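Hypothetical protein PH0495 (Pyrococcus horikoshii, PDB 1X3L) catalyses the ATP-dependent phosphorylation of D-glycerate to 2-phosphoglycerate, a metal-dependent reaction in which other nucleotides or pyrophosphate can also serve as phosphate donor. Local coordinates at residues E68-Y82 / L88-D102. Numbering follows the deposited sequence.
Sequences EDILDVEDGVAVTKY and LKRIKVIEAGHPIPD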
loop_
_atom_site.group_PDB
_atom_site.type_symbol
_atom_site.label_atom_id
_atom_site.label_comp_id
_atom_site.label_asym_id
_atom_site.label_seq_id
_atom_site.Cartn_x
_atom_site.Cartn_y
_atom_site.Cartn_z
ATOM N N GLU A 68 -10.905 6.084 -17.655
ATOM C CA GLU A 68 -11.763 6.881 -18.534
ATOM C C GLU A 68 -10.954 7.680 -19.554
ATOM O O GLU A 68 -11.458 8.003 -20.627
ATOM C CB GLU A 68 -12.625 7.864 -17.734
ATOM C CG GLU A 68 -13.659 7.239 -16.825
ATOM C CD GLU A 68 -14.660 8.263 -16.317
ATOM O OE1 GLU A 68 -14.237 9.330 -15.824
ATOM O OE2 GLU A 68 -15.874 7.999 -16.408
ATOM N N ASP A 69 -9.707 8.006 -19.222
ATOM C CA ASP A 69 -8.880 8.779 -20.143
ATOM C C ASP A 69 -8.315 7.947 -21.287
ATOM O O ASP A 69 -7.827 8.500 -22.274
ATOM C CB ASP A 69 -7.727 9.471 -19.403
ATOM C CG ASP A 69 -8.209 10.552 -18.450
ATOM O OD1 ASP A 69 -9.268 11.157 -18.719
ATOM O OD2 ASP A 69 -7.522 10.807 -17.437
ATOM N N ILE A 70 -8.379 6.626 -21.166
ATOM C CA ILE A 70 -7.858 5.768 -22.225
ATOM C C ILE A 70 -8.893 4.803 -22.783
ATOM O O ILE A 70 -8.625 4.103 -23.757
ATOM C CB ILE A 70 -6.640 4.953 -21.741
ATOM C CG1 ILE A 70 -7.054 4.004 -20.613
ATOM C CG2 ILE A 70 -5.545 5.898 -21.278
ATOM C CD1 ILE A 70 -5.916 3.138 -20.096
ATOM N N LEU A 71 -10.073 4.768 -22.172
ATOM C CA LEU A 71 -11.135 3.872 -22.621
ATOM C C LEU A 71 -12.519 4.466 -22.388
ATOM O O LEU A 71 -12.740 5.189 -21.415
ATOM C CB LEU A 71 -11.041 2.528 -21.886
ATOM C CG LEU A 71 -9.829 1.630 -22.150
ATOM C CD1 LEU A 71 -9.794 0.502 -21.127
ATOM C CD2 LEU A 71 -9.900 1.070 -23.567
ATOM N N ASP A 72 -13.450 4.162 -23.289
ATOM C CA ASP A 72 -14.816 4.650 -23.151
ATOM C C ASP A 72 -15.525 3.706 -22.195
ATOM O O ASP A 72 -15.669 2.518 -22.478
ATOM C CB ASP A 72 -15.528 4.658 -24.505
ATOM C CG ASP A 72 -14.894 5.622 -25.491
ATOM O OD1 ASP A 72 -14.756 6.819 -25.149
ATOM O OD2 ASP A 72 -14.535 5.185 -26.607
ATOM N N VAL A 73 -15.956 4.234 -21.055
ATOM C CA VAL A 73 -16.625 3.416 -20.052
ATOM C C VAL A 73 -18.144 3.523 -20.112
ATOM O O VAL A 73 -18.711 4.606 -19.977
ATOM C CB VAL A 73 -16.145 3.795 -18.633
ATOM C CG1 VAL A 73 -16.869 2.957 -17.593
ATOM C CG2 VAL A 73 -14.641 3.589 -18.527
ATOM N N GLU A 74 -18.793 2.382 -20.317
ATOM C CA GLU A 74 -20.244 2.326 -20.396
ATOM C C GLU A 74 -20.857 2.845 -19.105
ATOM O O GLU A 74 -21.792 3.644 -19.128
ATOM C CB GLU A 74 -20.705 0.887 -20.639
ATOM C CG GLU A 74 -22.216 0.707 -20.650
ATOM C CD GLU A 74 -22.902 1.605 -21.660
ATOM O OE1 GLU A 74 -22.404 1.702 -22.803
ATOM O OE2 GLU A 74 -23.942 2.208 -21.312
ATOM N N ASP A 75 -20.319 2.383 -17.981
ATOM C CA ASP A 75 -20.810 2.795 -16.675
ATOM C C ASP A 75 -19.956 2.174 -15.574
ATOM O O ASP A 75 -19.120 1.305 -15.837
ATOM C CB ASP A 75 -22.276 2.377 -16.510
ATOM C CG ASP A 75 -22.908 2.941 -15.249
ATOM O OD1 ASP A 75 -22.707 4.139 -14.960
ATOM O OD2 ASP A 75 -23.617 2.189 -14.549
ATOM N N GLY A 76 -20.162 2.632 -14.344
ATOM C CA GLY A 76 -19.404 2.107 -13.226
ATOM C C GLY A 76 -19.645 2.882 -11.947
ATOM O O GLY A 76 -20.490 3.778 -11.897
ATOM N N VAL A 77 -18.903 2.530 -10.905
ATOM C CA VAL A 77 -19.026 3.205 -9.620
ATOM C C VAL A 77 -17.666 3.271 -8.929
ATOM O O VAL A 77 -16.847 2.360 -9.054
ATOM C CB VAL A 77 -20.026 2.480 -8.685
ATOM C CG1 VAL A 77 -19.487 1.111 -8.283
ATOM C CG2 VAL A 77 -20.290 3.332 -7.450
ATOM N N ALA A 78 -17.433 4.366 -8.216
ATOM C CA ALA A 78 -16.193 4.572 -7.488
ATOM C C ALA A 78 -16.565 4.889 -6.048
ATOM O O ALA A 78 -17.240 5.883 -5.778
ATOM C CB ALA A 78 -15.408 5.726 -8.105
ATOM N N VAL A 79 -16.140 4.030 -5.126
ATOM C CA VAL A 79 -16.441 4.211 -3.708
ATOM C C VAL A 79 -15.179 4.645 -2.973
ATOM O O VAL A 79 -14.185 3.914 -2.944
ATOM C CB VAL A 79 -16.969 2.902 -3.089
ATOM C CG1 VAL A 79 -17.541 3.172 -1.704
ATOM C CG2 VAL A 79 -18.024 2.289 -4.001
ATOM N N THR A 80 -15.219 5.839 -2.383
ATOM C CA THR A 80 -14.061 6.374 -1.677
ATOM C C THR A 80 -14.455 7.079 -0.379
ATOM O O THR A 80 -15.635 7.188 -0.055
ATOM C CB THR A 80 -13.282 7.356 -2.588
ATOM O OG1 THR A 80 -12.036 7.701 -1.972
ATOM C CG2 THR A 80 -14.093 8.628 -2.832
ATOM N N LYS A 81 -13.455 7.549 0.362
ATOM C CA LYS A 81 -13.683 8.236 1.630
ATOM C C LYS A 81 -14.352 9.598 1.471
ATOM O O LYS A 81 -14.317 10.204 0.398
ATOM C CB LYS A 81 -12.359 8.423 2.372
ATOM C CG LYS A 81 -11.771 7.151 2.945
ATOM C CD LYS A 81 -10.444 7.429 3.654
ATOM C CE LYS A 81 -10.603 8.438 4.790
ATOM N NZ LYS A 81 -11.515 7.958 5.865
ATOM N N TYR A 82 -14.966 10.070 2.552
ATOM C CA TYR A 82 -15.628 11.367 2.549
ATOM C C TYR A 82 -14.578 12.445 2.309
ATOM O O TYR A 82 -13.549 12.480 2.985
ATOM C CB TYR A 82 -16.330 11.607 3.892
ATOM C CG TYR A 82 -17.506 10.684 4.132
ATOM C CD1 TYR A 82 -18.638 10.741 3.315
ATOM C CD2 TYR A 82 -17.479 9.740 5.157
ATOM C CE1 TYR A 82 -19.711 9.875 3.512
ATOM C CE2 TYR A 82 -18.548 8.869 5.363
ATOM C CZ TYR A 82 -19.659 8.941 4.538
ATOM O OH TYR A 82 -20.713 8.073 4.728
ATOM N N LEU A 88 -16.396 12.306 -11.929
ATOM C CA LEU A 88 -15.974 11.517 -13.083
ATOM C C LEU A 88 -16.947 11.704 -14.248
ATOM O O LEU A 88 -18.079 12.147 -14.060
ATOM C CB LEU A 88 -15.883 10.035 -12.705
ATOM C CG LEU A 88 -14.777 9.683 -11.702
ATOM C CD1 LEU A 88 -14.907 8.234 -11.266
ATOM C CD2 LEU A 88 -13.413 9.932 -12.338
ATOM N N LYS A 89 -16.501 11.357 -15.449
ATOM C CA LYS A 89 -17.316 11.510 -16.648
ATOM C C LYS A 89 -18.476 10.532 -16.781
ATOM O O LYS A 89 -19.607 10.946 -17.034
ATOM C CB LYS A 89 -16.423 11.433 -17.888
ATOM C CG LYS A 89 -15.426 12.580 -17.969
ATOM C CD LYS A 89 -14.411 12.388 -19.082
ATOM C CE LYS A 89 -13.396 13.522 -19.079
ATOM N NZ LYS A 89 -12.319 13.328 -20.085
ATOM N N ARG A 90 -18.212 9.242 -16.612
ATOM C CA ARG A 90 -19.274 8.251 -16.735
ATOM C C ARG A 90 -19.341 7.285 -15.560
ATOM O O ARG A 90 -20.055 6.284 -15.609
ATOM C CB ARG A 90 -19.106 7.465 -18.033
ATOM C CG ARG A 90 -19.064 8.338 -19.273
ATOM C CD ARG A 90 -19.596 7.576 -20.463
ATOM N NE ARG A 90 -20.960 7.125 -20.210
ATOM C CZ ARG A 90 -21.675 6.381 -21.047
ATOM N NH1 ARG A 90 -21.154 5.998 -22.205
ATOM N NH2 ARG A 90 -22.912 6.020 -20.724
ATOM N N ILE A 91 -18.602 7.593 -14.503
ATOM C CA ILE A 91 -18.583 6.743 -13.323
ATOM C C ILE A 91 -19.183 7.477 -12.130
ATOM O O ILE A 91 -18.749 8.575 -11.776
ATOM C CB ILE A 91 -17.140 6.305 -12.992
ATOM C CG1 ILE A 91 -16.556 5.547 -14.186
ATOM C CG2 ILE A 91 -17.128 5.433 -11.746
ATOM C CD1 ILE A 91 -15.089 5.225 -14.056
ATOM N N LYS A 92 -20.190 6.859 -11.521
ATOM C CA LYS A 92 -20.866 7.443 -10.372
ATOM C C LYS A 92 -19.937 7.391 -9.170
ATOM O O LYS A 92 -19.244 6.393 -8.958
ATOM C CB LYS A 92 -22.150 6.665 -10.077
ATOM C CG LYS A 92 -22.960 7.193 -8.905
ATOM C CD LYS A 92 -24.141 6.272 -8.611
ATOM C CE LYS A 92 -25.032 6.826 -7.508
ATOM N NZ LYS A 92 -25.734 8.074 -7.927
ATOM N N VAL A 93 -19.927 8.461 -8.383
ATOM C CA VAL A 93 -19.072 8.521 -7.206
ATOM C C VAL A 93 -19.846 8.484 -5.895
ATOM O O VAL A 93 -20.823 9.213 -5.711
ATOM C CB VAL A 93 -18.193 9.791 -7.217
ATOM C CG1 VAL A 93 -17.399 9.884 -5.919
ATOM C CG2 VAL A 93 -17.253 9.763 -8.415
ATOM N N ILE A 94 -19.391 7.633 -4.983
ATOM C CA ILE A 94 -20.011 7.492 -3.673
ATOM C C ILE A 94 -18.947 7.567 -2.586
ATOM O O ILE A 94 -17.934 6.868 -2.657
ATOM C CB ILE A 94 -20.739 6.139 -3.543
ATOM C CG1 ILE A 94 -21.877 6.061 -4.561
ATOM C CG2 ILE A 94 -21.276 5.966 -2.130
ATOM C CD1 ILE A 94 -22.587 4.727 -4.579
ATOM N N GLU A 95 -19.167 8.418 -1.588
ATOM C CA GLU A 95 -18.220 8.540 -0.483
ATOM C C GLU A 95 -18.795 7.741 0.676
ATOM O O GLU A 95 -19.957 7.917 1.037
ATOM C CB GLU A 95 -18.033 10.010 -0.087
ATOM C CG GLU A 95 -17.649 10.910 -1.256
ATOM C CD GLU A 95 -17.217 12.300 -0.818
ATOM O OE1 GLU A 95 -17.769 12.813 0.178
ATOM O OE2 GLU A 95 -16.333 12.886 -1.479
ATOM N N ALA A 96 -17.991 6.855 1.255
ATOM C CA ALA A 96 -18.471 6.016 2.343
ATOM C C ALA A 96 -17.616 6.060 3.598
ATOM O O ALA A 96 -16.580 6.715 3.637
ATOM C CB ALA A 96 -18.604 4.581 1.858
ATOM N N GLY A 97 -18.057 5.338 4.621
ATOM C CA GLY A 97 -17.340 5.314 5.882
ATOM C C GLY A 97 -16.037 4.535 5.916
ATOM O O GLY A 97 -15.880 3.504 5.249
ATOM N N HIS A 98 -15.103 5.046 6.712
ATOM C CA HIS A 98 -13.789 4.447 6.908
ATOM C C HIS A 98 -13.129 5.171 8.079
ATOM O O HIS A 98 -13.188 6.398 8.166
ATOM C CB HIS A 98 -12.929 4.598 5.647
ATOM C CG HIS A 98 -11.543 4.049 5.792
ATOM N ND1 HIS A 98 -10.534 4.734 6.433
ATOM C CD2 HIS A 98 -11.013 2.860 5.420
ATOM C CE1 HIS A 98 -9.442 3.991 6.452
ATOM N NE2 HIS A 98 -9.706 2.848 5.844
ATOM N N PRO A 99 -12.466 4.430 8.983
ATOM C CA PRO A 99 -12.260 2.978 9.026
ATOM C C PRO A 99 -13.474 2.140 9.427
ATOM O O PRO A 99 -13.399 0.914 9.463
ATOM C CB PRO A 99 -11.118 2.835 10.024
ATOM C CG PRO A 99 -11.448 3.894 11.016
ATOM C CD PRO A 99 -11.812 5.077 10.134
ATOM N N ILE A 100 -14.587 2.793 9.743
ATOM C CA ILE A 100 -15.791 2.065 10.130
ATOM C C ILE A 100 -16.823 2.201 9.027
ATOM O O ILE A 100 -17.190 3.310 8.639
ATOM C CB ILE A 100 -16.384 2.602 11.446
ATOM C CG1 ILE A 100 -15.350 2.470 12.566
ATOM C CG2 ILE A 100 -17.652 1.825 11.804
ATOM C CD1 ILE A 100 -15.831 2.996 13.904
ATOM N N PRO A 101 -17.310 1.066 8.506
ATOM C CA PRO A 101 -18.305 1.076 7.433
ATOM C C PRO A 101 -19.646 1.670 7.853
ATOM O O PRO A 101 -20.052 1.555 9.012
ATOM C CB PRO A 101 -18.420 -0.399 7.067
ATOM C CG PRO A 101 -18.221 -1.075 8.393
ATOM C CD PRO A 101 -17.050 -0.311 8.971
ATOM N N ASP A 102 -20.317 2.322 6.910
ATOM C CA ASP A 102 -21.633 2.893 7.173
ATOM C C ASP A 102 -22.564 2.513 6.027
ATOM O O ASP A 102 -22.190 1.721 5.153
ATOM C CB ASP A 102 -21.573 4.419 7.343
ATOM C CG ASP A 102 -21.069 5.139 6.109
ATOM O OD1 ASP A 102 -21.371 4.704 4.979
ATOM O OD2 ASP A 102 -20.386 6.169 6.276
HETATM O O HOH W 1 -22.670 6.009 -17.785
#
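At the edge of the six-stranded parallel sheet of the Rossmann-like α/β domain, strand 92-96 pairs in parallel with strand 75-81, joined by a ladder from Lys92 N on Gly76 O to Ala96 N on Thr80 O. The rung Ile94 N to Ala78 O is 2.9 Å and nearly straight (172°). On one face the small Ala78 CB lets Leu88 CD1 and Ile91 CG2 pack close against it, and both of these side chains also touch Ala64 of helix 60-70; on the other, Val77 CG2 touches Ile94 CD1 and Val79 CG1 meets Ala96 CB.

Glu68, in that helix, reaches with an extended chain toward the loop before strand 92-96, and its carboxylate grips two successive amides: OE1 takes Lys89 N at 3.1 Å through its syn lone pair, and OE2 takes Arg90 N at 2.7 Å on the syn side, while CG rests on Ile91 CD1. With an alanine in place of Glu68, both amides would probably lose this acceptor and the loop would be less firmly held. Arg90, bent at chi3 (58°), lays a guanidinium face over Glu74 O.

Near the other end, Lys81 curls toward His98, with a weak bond from NZ to ND1, beside Lys58, the probable substrate-binding lysine. Tyr82 carries Ala96 O over one ring face, and its OH donates to Asp102 OD2 at 2.5 Å, so short that the exact length is doubtful; Asp102 OD1 caps Lys104 N at the start of helix 103-118.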